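Local atomic coordinates of putative primary metabolism protein HVA1 (Cryptococcus neoformans, PDB entry 4P5N), a protein that may play a role in primary metabolism and is associated with hypervirulence in the fungus that makes it, although its molecular activity remains undefined. Residues A[16-21]-A[27-32]; A[51-56]-A[68-73]; A[34-37]-A[41-44]. All blocks are in the same frame, centred on the assembly; numbering follows the deposited sequence.

Contact 1 of 3, residues A[16-21]-A[27-32]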
loop_
_atom_site.group_PDB
_atom_site.type_symbol
_atom_site.label_atom_id
_atom_site.label_comp_id
_atom_site.label_asym_id
_atom_site.label_seq_id
_atom_site.Cartn_x
_atom_site.Cartn_y
_atom_site.Cartn_z
ATOM N N GLY A 16 17.251 0.005 3.512
ATOM C CA GLY A 16 18.204 0.655 2.620
ATOM C C GLY A 16 18.623 -0.163 1.407
ATOM O O GLY A 16 19.268 0.365 0.500
ATOM N N ASP A 17 18.263 -1.450 1.370
ATOM C CA ASP A 17 18.603 -2.285 0.212
ATOM C C ASP A 17 17.695 -1.953 -0.959
ATOM O O ASP A 17 16.523 -1.574 -0.781
ATOM C CB ASP A 17 18.412 -3.786 0.501
ATOM C CG ASP A 17 19.463 -4.369 1.451
ATOM O OD1 ASP A 17 20.374 -3.645 1.881
ATOM O OD2 ASP A 17 19.372 -5.592 1.764
ATOM N N THR A 18 18.228 -2.116 -2.165
ATOM C CA THR A 18 17.409 -2.013 -3.360
ATOM C C THR A 18 16.682 -3.324 -3.589
ATOM O O THR A 18 17.323 -4.367 -3.705
ATOM C CB THR A 18 18.249 -1.727 -4.616
ATOM O OG1 THR A 18 19.058 -0.564 -4.404
ATOM C CG2 THR A 18 17.339 -1.478 -5.807
ATOM N N VAL A 19 15.348 -3.256 -3.656
ATOM C CA VAL A 19 14.520 -4.424 -3.991
ATOM C C VAL A 19 13.829 -4.224 -5.341
ATOM O O VAL A 19 13.674 -3.094 -5.807
ATOM C CB VAL A 19 13.498 -4.775 -2.883
ATOM C CG1 VAL A 19 14.231 -5.271 -1.648
ATOM C CG2 VAL A 19 12.566 -3.596 -2.570
ATOM N N TYR A 20 13.385 -5.327 -5.941
ATOM C CA TYR A 20 12.860 -5.341 -7.299
ATOM C C TYR A 20 11.730 -6.360 -7.408
ATOM O O TYR A 20 11.851 -7.482 -6.930
ATOM C CB TYR A 20 13.994 -5.748 -8.259
ATOM C CG TYR A 20 13.564 -6.042 -9.677
ATOM C CD1 TYR A 20 13.109 -7.324 -10.050
ATOM C CD2 TYR A 20 13.638 -5.056 -10.660
ATOM C CE1 TYR A 20 12.729 -7.598 -11.350
ATOM C CE2 TYR A 20 13.262 -5.324 -11.973
ATOM C CZ TYR A 20 12.806 -6.592 -12.314
ATOM O OH TYR A 20 12.435 -6.858 -13.613
ATOM N N THR A 21 10.646 -5.964 -8.052
ATOM C CA THR A 21 9.632 -6.903 -8.467
ATOM C C THR A 21 9.113 -6.522 -9.857
ATOM O O THR A 21 8.859 -5.355 -10.113
ATOM C CB THR A 21 8.476 -6.972 -7.458
ATOM O OG1 THR A 21 7.528 -7.928 -7.928
ATOM C CG2 THR A 21 7.798 -5.608 -7.243
ATOM N N LYS A 27 8.045 -2.445 -13.664
ATOM C CA LYS A 27 8.681 -2.972 -12.480
ATOM C C LYS A 27 8.423 -2.012 -11.317
ATOM O O LYS A 27 8.040 -0.831 -11.514
ATOM C CB LYS A 27 10.204 -3.108 -12.712
ATOM C CG LYS A 27 10.925 -1.769 -12.798
ATOM C CD LYS A 27 12.425 -1.860 -12.996
ATOM C CE LYS A 27 13.005 -0.454 -12.998
ATOM N NZ LYS A 27 14.472 -0.492 -13.250
ATOM N N HIS A 28 8.675 -2.506 -10.116
ATOM C CA HIS A 28 8.834 -1.629 -8.954
ATOM C C HIS A 28 10.188 -1.926 -8.352
ATOM O O HIS A 28 10.442 -3.051 -7.885
ATOM C CB HIS A 28 7.740 -1.874 -7.924
ATOM C CG HIS A 28 6.369 -1.694 -8.481
ATOM N ND1 HIS A 28 5.866 -0.459 -8.831
ATOM C CD2 HIS A 28 5.412 -2.597 -8.805
ATOM C CE1 HIS A 28 4.645 -0.604 -9.318
ATOM N NE2 HIS A 28 4.348 -1.894 -9.316
ATOM N N GLU A 29 11.056 -0.916 -8.386
ATOM C CA GLU A 29 12.413 -1.023 -7.876
ATOM C C GLU A 29 12.752 0.199 -7.037
ATOM O O GLU A 29 12.520 1.325 -7.475
ATOM C CB GLU A 29 13.395 -1.125 -9.045
ATOM C CG GLU A 29 14.853 -1.192 -8.623
ATOM C CD GLU A 29 15.803 -1.367 -9.799
ATOM O OE1 GLU A 29 15.395 -1.951 -10.829
ATOM O OE2 GLU A 29 16.974 -0.924 -9.705
ATOM N N GLY A 30 13.282 -0.011 -5.835
ATOM C CA GLY A 30 13.642 1.120 -4.954
ATOM C C GLY A 30 14.176 0.637 -3.618
ATOM O O GLY A 30 14.321 -0.571 -3.391
ATOM N N GLN A 31 14.469 1.568 -2.721
ATOM C CA GLN A 31 15.158 1.194 -1.498
ATOM C C GLN A 31 14.165 0.941 -0.379
ATOM O O GLN A 31 13.184 1.685 -0.213
ATOM C CB GLN A 31 16.234 2.229 -1.087
ATOM C CG GLN A 31 17.592 2.013 -1.767
ATOM C CD GLN A 31 17.535 2.336 -3.238
ATOM O OE1 GLN A 31 17.571 1.457 -4.098
ATOM N NE2 GLN A 31 17.380 3.617 -3.535
ATOM N N VAL A 32 14.419 -0.134 0.362
ATOM C CA VAL A 32 13.589 -0.524 1.490
ATOM C C VAL A 32 13.588 0.573 2.571
ATOM O O VAL A 32 14.659 0.993 3.049
ATOM C CB VAL A 32 14.057 -1.876 2.075
ATOM C CG1 VAL A 32 13.190 -2.251 3.267
ATOM C CG2 VAL A 32 13.978 -2.980 1.005
#
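V19 and G30 face each other as a hydrogen-bonded pair of an antiparallel β-hairpin, with V19 N to G30 O at 2.9 Å and G30 N to V19 O at 3.1 Å. T21 and H28 repeat the pattern, and the ladder runs on past the strand end through G16 N to V32 O and V32 N to D17 O. T18–Q31 and Y20–E29 are the intervening non-hydrogen-bonded pairs, where CA–H groups approach the opposing carbonyls.

Polar side chains populate the face of T18, Y20, E29 and Q31. T18 and Q31 lie alongside each other; bending of Q31 at chi2 (70°) brings OE1 back to accept from T18 OG1, at a notably short 2.5 Å. K27 runs out straight beyond CG, and its NZ meets E29 OE1 at 3.0 Å in a salt bridge, from above the carboxylate plane. The same OE1 sits at the edge of the Y20 ring, 3.6 Å from CD2, while K27 CD touches CE2 obliquely.

On the face of V19, T21 and H28, T21 CG2 lies against H28 CB; V19 CG1 also packs on V32 CG2 at 3.5 Å.

T21 OG1 joins H65 in binding a cadmium ion. F55 of strand 52-56 covers V19 and H28, while on the far flank T18 bonds to L73, beside strand 71-72.

Contact 2 of 3, residues A[51-56]-A[68-73]; sequences PKVLFT and GTLTDL. With SO4 (sulfate ion), chain E; SO4 (sulfate ion), chain H.
The phenyl ring of F55 is approached obliquely by L70, whose CD2 lies 4.4 Å from CE1. On the same side, V19 sets its CG2 over the face, 3.6 Å from F55 CD1, while CB of H28 comes to the CZ edge, near the ring plane. V63 and H65 of strand 62-65 also pack on F55. This is the interior of a small antiparallel barrel of the SH3-like Tudor class, and the contact reaches across it: strand 52-56 and the chain leading into strand 71-72 are not neighbours in the sheet, and V53 and L70 keep their CA atoms 9.2 Å apart.

Side chains must therefore bridge the gap. L70 does so with one methyl branch, CD2, which lies against V53 CB at 4.1 Å as well as against F55. Its CG stands between the backbone N and the carbonyl carbon (chi1 55°), and CD2 is carried inward toward the valine. I13 and P67 from the flanking loops pack on L70 and V53 respectively.

Away from this apolar contact, two sulfate ions, probably from the crystallisation liquor, show how the same segments present polar groups outward. T69 OG1 donates to O3 of one sulfate at 2.7 Å. K52, bent at chi2 and chi4, is also held by N66 OD1 and the carbonyls of K48 and N49; its NZ meets O4 of the other sulfate at 3.0 Å and makes a weak bond to O2 of that ion at 3.2 Å.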
loop_
_atom_site.group_PDB
_atom_site.type_symbol
_atom_site.label_atom_id
_atom_site.label_comp_id
_atom_site.label_asym_id
_atom_site.label_seq_id
_atom_site.Cartn_x
_atom_site.Cartn_y
_atom_site.Cartn_z
ATOM N N PRO A 51 4.423 -10.773 6.432
ATOM C CA PRO A 51 5.391 -9.678 6.293
ATOM C C PRO A 51 5.209 -8.826 5.036
ATOM O O PRO A 51 4.772 -9.319 3.979
ATOM C CB PRO A 51 6.744 -10.408 6.259
ATOM C CG PRO A 51 6.431 -11.762 5.674
ATOM C CD PRO A 51 5.039 -12.098 6.216
ATOM N N LYS A 52 5.510 -7.538 5.179
ATOM C CA LYS A 52 5.511 -6.616 4.043
ATOM C C LYS A 52 6.790 -5.805 4.037
ATOM O O LYS A 52 7.252 -5.362 5.088
ATOM C CB LYS A 52 4.323 -5.653 4.113
ATOM C CG LYS A 52 3.012 -6.263 3.671
ATOM C CD LYS A 52 3.000 -6.576 2.181
ATOM C CE LYS A 52 1.580 -6.843 1.721
ATOM N NZ LYS A 52 1.103 -8.202 2.111
ATOM N N VAL A 53 7.354 -5.632 2.847
ATOM C CA VAL A 53 8.512 -4.780 2.630
ATOM C C VAL A 53 7.955 -3.471 2.067
ATOM O O VAL A 53 7.282 -3.466 1.044
ATOM C CB VAL A 53 9.507 -5.443 1.644
ATOM C CG1 VAL A 53 10.708 -4.545 1.354
ATOM C CG2 VAL A 53 10.023 -6.763 2.208
ATOM N N LEU A 54 8.239 -2.364 2.748
ATOM C CA LEU A 54 7.774 -1.050 2.308
ATOM C C LEU A 54 8.929 -0.333 1.629
ATOM O O LEU A 54 10.000 -0.193 2.222
ATOM C CB LEU A 54 7.267 -0.204 3.488
ATOM C CG LEU A 54 6.254 -0.819 4.469
ATOM C CD1 LEU A 54 5.580 0.234 5.341
ATOM C CD2 LEU A 54 5.214 -1.706 3.806
ATOM N N PHE A 55 8.714 0.088 0.383
ATOM C CA PHE A 55 9.726 0.833 -0.370
ATOM C C PHE A 55 9.088 1.815 -1.327
ATOM O O PHE A 55 7.927 1.662 -1.700
ATOM C CB PHE A 55 10.703 -0.111 -1.124
ATOM C CG PHE A 55 10.088 -0.922 -2.265
ATOM C CD1 PHE A 55 9.347 -2.086 -2.025
ATOM C CD2 PHE A 55 10.329 -0.563 -3.592
ATOM C CE1 PHE A 55 8.839 -2.846 -3.084
ATOM C CE2 PHE A 55 9.830 -1.313 -4.653
ATOM C CZ PHE A 55 9.087 -2.462 -4.404
ATOM N N THR A 56 9.854 2.830 -1.726
ATOM C CA THR A 56 9.386 3.761 -2.737
ATOM C C THR A 56 10.016 3.386 -4.062
ATOM O O THR A 56 11.225 3.194 -4.133
ATOM C CB THR A 56 9.765 5.194 -2.332
ATOM O OG1 THR A 56 9.135 5.486 -1.072
ATOM C CG2 THR A 56 9.299 6.181 -3.369
ATOM N N GLY A 68 8.814 -12.583 -0.169
ATOM C CA GLY A 68 9.181 -13.848 -0.802
ATOM C C GLY A 68 9.059 -13.872 -2.307
ATOM O O GLY A 68 9.446 -14.849 -2.949
ATOM N N THR A 69 8.528 -12.800 -2.885
ATOM C CA THR A 69 8.373 -12.708 -4.336
ATOM C C THR A 69 9.091 -11.480 -4.874
ATOM O O THR A 69 8.876 -11.060 -6.014
ATOM C CB THR A 69 6.896 -12.614 -4.722
ATOM O OG1 THR A 69 6.279 -11.606 -3.907
ATOM C CG2 THR A 69 6.223 -13.950 -4.484
ATOM N N LEU A 70 9.949 -10.884 -4.065
ATOM C CA LEU A 70 10.789 -9.858 -4.641
ATOM C C LEU A 70 12.247 -10.263 -4.566
ATOM O O LEU A 70 12.588 -11.239 -3.897
ATOM C CB LEU A 70 10.499 -8.487 -4.066
ATOM C CG LEU A 70 10.573 -8.316 -2.568
ATOM C CD1 LEU A 70 11.989 -8.539 -2.038
ATOM C CD2 LEU A 70 10.090 -6.950 -2.094
ATOM N N THR A 71 13.098 -9.518 -5.266
ATOM C CA THR A 71 14.534 -9.789 -5.261
ATOM C C THR A 71 15.277 -8.621 -4.649
ATOM O O THR A 71 15.047 -7.473 -5.033
ATOM C CB THR A 71 15.050 -10.067 -6.686
ATOM O OG1 THR A 71 14.316 -11.155 -7.239
ATOM C CG2 THR A 71 16.555 -10.427 -6.700
ATOM N N ASP A 72 16.156 -8.910 -3.683
ATOM C CA ASP A 72 17.004 -7.876 -3.099
ATOM C C ASP A 72 18.234 -7.776 -3.999
ATOM O O ASP A 72 19.115 -8.644 -3.964
ATOM C CB ASP A 72 17.381 -8.267 -1.671
ATOM C CG ASP A 72 18.137 -7.189 -0.926
ATOM O OD1 ASP A 72 18.982 -6.483 -1.544
ATOM O OD2 ASP A 72 17.917 -7.114 0.316
ATOM N N LEU A 73 18.296 -6.717 -4.807
ATOM C CA LEU A 73 19.392 -6.571 -5.780
ATOM C C LEU A 73 20.748 -6.399 -5.128
ATOM O O LEU A 73 21.764 -6.761 -5.720
ATOM C CB LEU A 73 19.115 -5.403 -6.743
ATOM C CG LEU A 73 17.831 -5.586 -7.582
ATOM C CD1 LEU A 73 17.709 -4.455 -8.592
ATOM C CD2 LEU A 73 17.739 -6.941 -8.290
HETATM S S SO4 E . 3.008 -11.531 -4.274
HETATM O O1 SO4 E . 1.656 -12.136 -4.380
HETATM O O2 SO4 E . 3.720 -11.916 -5.513
HETATM O O3 SO4 E . 3.751 -12.118 -3.105
HETATM O O4 SO4 E . 2.871 -10.052 -4.281
HETATM S S SO4 H . -0.921 -9.633 -0.538
HETATM O O1 SO4 H . -2.075 -9.498 -1.468
HETATM O O2 SO4 H . 0.193 -8.727 -0.930
HETATM O O3 SO4 H . -0.464 -11.036 -0.481
HETATM O O4 SO4 H . -1.377 -9.156 0.789
#

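Contact 3 of 3, residues A[34-37]-A[41-44]. With CD (cadmium ion), chain D.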
loop_
_atom_site.group_PDB
_atom_site.type_symbol
_atom_site.label_atom_id
_atom_site.label_comp_id
_atom_site.label_asym_id
_atom_site.label_seq_id
_atom_site.Cartn_x
_atom_site.Cartn_y
_atom_site.Cartn_z
ATOM N N ASP A 34 11.183 0.165 5.274
ATOM C CA ASP A 34 10.725 -0.519 6.465
ATOM C C ASP A 34 10.329 -1.952 6.134
ATOM O O ASP A 34 9.956 -2.267 5.008
ATOM C CB ASP A 34 9.519 0.228 7.049
ATOM C CG ASP A 34 9.352 0.023 8.536
ATOM O OD1 ASP A 34 10.084 -0.797 9.147
ATOM O OD2 ASP A 34 8.457 0.683 9.105
ATOM N N ILE A 35 10.435 -2.812 7.138
ATOM C CA ILE A 35 10.035 -4.199 7.040
ATOM C C ILE A 35 9.065 -4.432 8.189
ATOM O O ILE A 35 9.422 -4.303 9.361
ATOM C CB ILE A 35 11.264 -5.121 7.136
ATOM C CG1 ILE A 35 12.226 -4.828 5.978
ATOM C CG2 ILE A 35 10.842 -6.578 7.111
ATOM C CD1 ILE A 35 13.587 -5.466 6.102
ATOM N N VAL A 36 7.827 -4.735 7.838
ATOM C CA VAL A 36 6.738 -4.885 8.789
ATOM C C VAL A 36 6.495 -6.377 9.015
ATOM O O VAL A 36 6.302 -7.135 8.045
ATOM C CB VAL A 36 5.469 -4.237 8.209
ATOM C CG1 VAL A 36 4.283 -4.496 9.094
ATOM C CG2 VAL A 36 5.672 -2.748 8.024
ATOM N N THR A 37 6.533 -6.821 10.272
ATOM C CA THR A 37 6.460 -8.270 10.536
ATOM C C THR A 37 5.379 -8.709 11.511
ATOM O O THR A 37 5.301 -9.890 11.824
ATOM C CB THR A 37 7.786 -8.850 11.065
ATOM O OG1 THR A 37 8.168 -8.157 12.254
ATOM C CG2 THR A 37 8.895 -8.732 10.031
ATOM N N GLU A 41 1.937 -3.851 13.719
ATOM C CA GLU A 41 2.712 -2.893 12.947
ATOM C C GLU A 41 2.100 -2.688 11.563
ATOM O O GLU A 41 2.094 -1.574 11.033
ATOM C CB GLU A 41 4.133 -3.397 12.797
ATOM C CG GLU A 41 5.121 -2.384 12.275
ATOM C CD GLU A 41 6.477 -3.014 11.997
ATOM O OE1 GLU A 41 7.351 -2.278 11.512
ATOM O OE2 GLU A 41 6.674 -4.241 12.246
ATOM N N ALA A 42 1.574 -3.757 10.977
ATOM C CA ALA A 42 0.915 -3.649 9.680
ATOM C C ALA A 42 -0.287 -2.714 9.767
ATOM O O ALA A 42 -0.477 -1.848 8.906
ATOM C CB ALA A 42 0.508 -5.027 9.157
ATOM N N ALA A 43 -1.082 -2.885 10.817
ATOM C CA ALA A 43 -2.231 -2.029 11.033
ATOM C C ALA A 43 -1.807 -0.568 11.189
ATOM O O ALA A 43 -2.388 0.315 10.567
ATOM C CB ALA A 43 -3.034 -2.498 12.233
ATOM N N GLU A 44 -0.783 -0.322 12.000
ATOM C CA GLU A 44 -0.288 1.036 12.198
ATOM C C GLU A 44 0.199 1.698 10.896
ATOM O O GLU A 44 -0.002 2.887 10.700
ATOM C CB GLU A 44 0.814 1.058 13.251
ATOM C CG GLU A 44 1.424 2.433 13.472
ATOM C CD GLU A 44 2.621 2.394 14.389
ATOM O OE1 GLU A 44 3.537 1.581 14.139
ATOM O OE2 GLU A 44 2.648 3.184 15.354
HETATM CD CD CD D . 9.127 -0.475 11.489
#
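E41 reaches from the helix back to the strand end, and its carboxylate divides its work between two partners. OE1 binds a cadmium ion at 2.5 Å. OE2 accepts from the backbone N of T37 at 3.3 Å, a nearly straight bond (162° at the hydrogen) in which the donor stands above the carboxylate plane. The side chain reaches this far because it is fully extended, with CG anti to the backbone N (chi1 -168°), and metal and amide together restrict the rotation of the carboxylate.

The metal's other protein ligand within the contact is D34. Coming from the opposite direction, it grips the ion with both oxygens, OD1 at 2.5 Å and OD2 at 2.7 Å, whereas E41 uses one. The two carboxylates are turned 57° against each other, and the divalent ion between them would be expected to offset their mutual repulsion. D34 OD2 also receives a hydrogen bond from K45, and I35 N makes a weak bond to OD1.

Between strand 26-36 and strand 52-56 of the SH3-like Tudor barrel, the chain makes a short helix, 39-44, and this contact folds its first turn onto the strand just left. T38 OG1 accepts from E41 N where the helix starts.

V36 supplies the apolar half. Its CG1, anti to the backbone N, slips beneath the helix, 3.4 Å from A42 N and 3.8 Å from A42 CB, and also touches E41 CB at 3.9 Å. V47 and P50 pack on A42 as well. One residue on, the carbonyl O of A43 receives a hydrogen bond from H28 NE2 of the second subunit, whose Y23 packs on A43.

In the fold
From the N terminus, the chain first closes the tight turn between strands 18-23 and 26-36 through contact 1. Strand 26-36 then runs on into contact 3, about 17 Å away between centres and across the middle of the chain, where three residues, two of them already in helix 39-44, separate the segments. Strand 52-56 follows, pairing with the far end of strand 26-36 through L54 N to D34 O and K52 O to V36 N. Contact 2 closes last, over strand 62-65 and its flanking loops. The three loops stand in series, neither nesting nor crossing. Long strand 26-36 joins contacts 1 and 3, while contact 2 brings the chain's later part back beside strand 18-23.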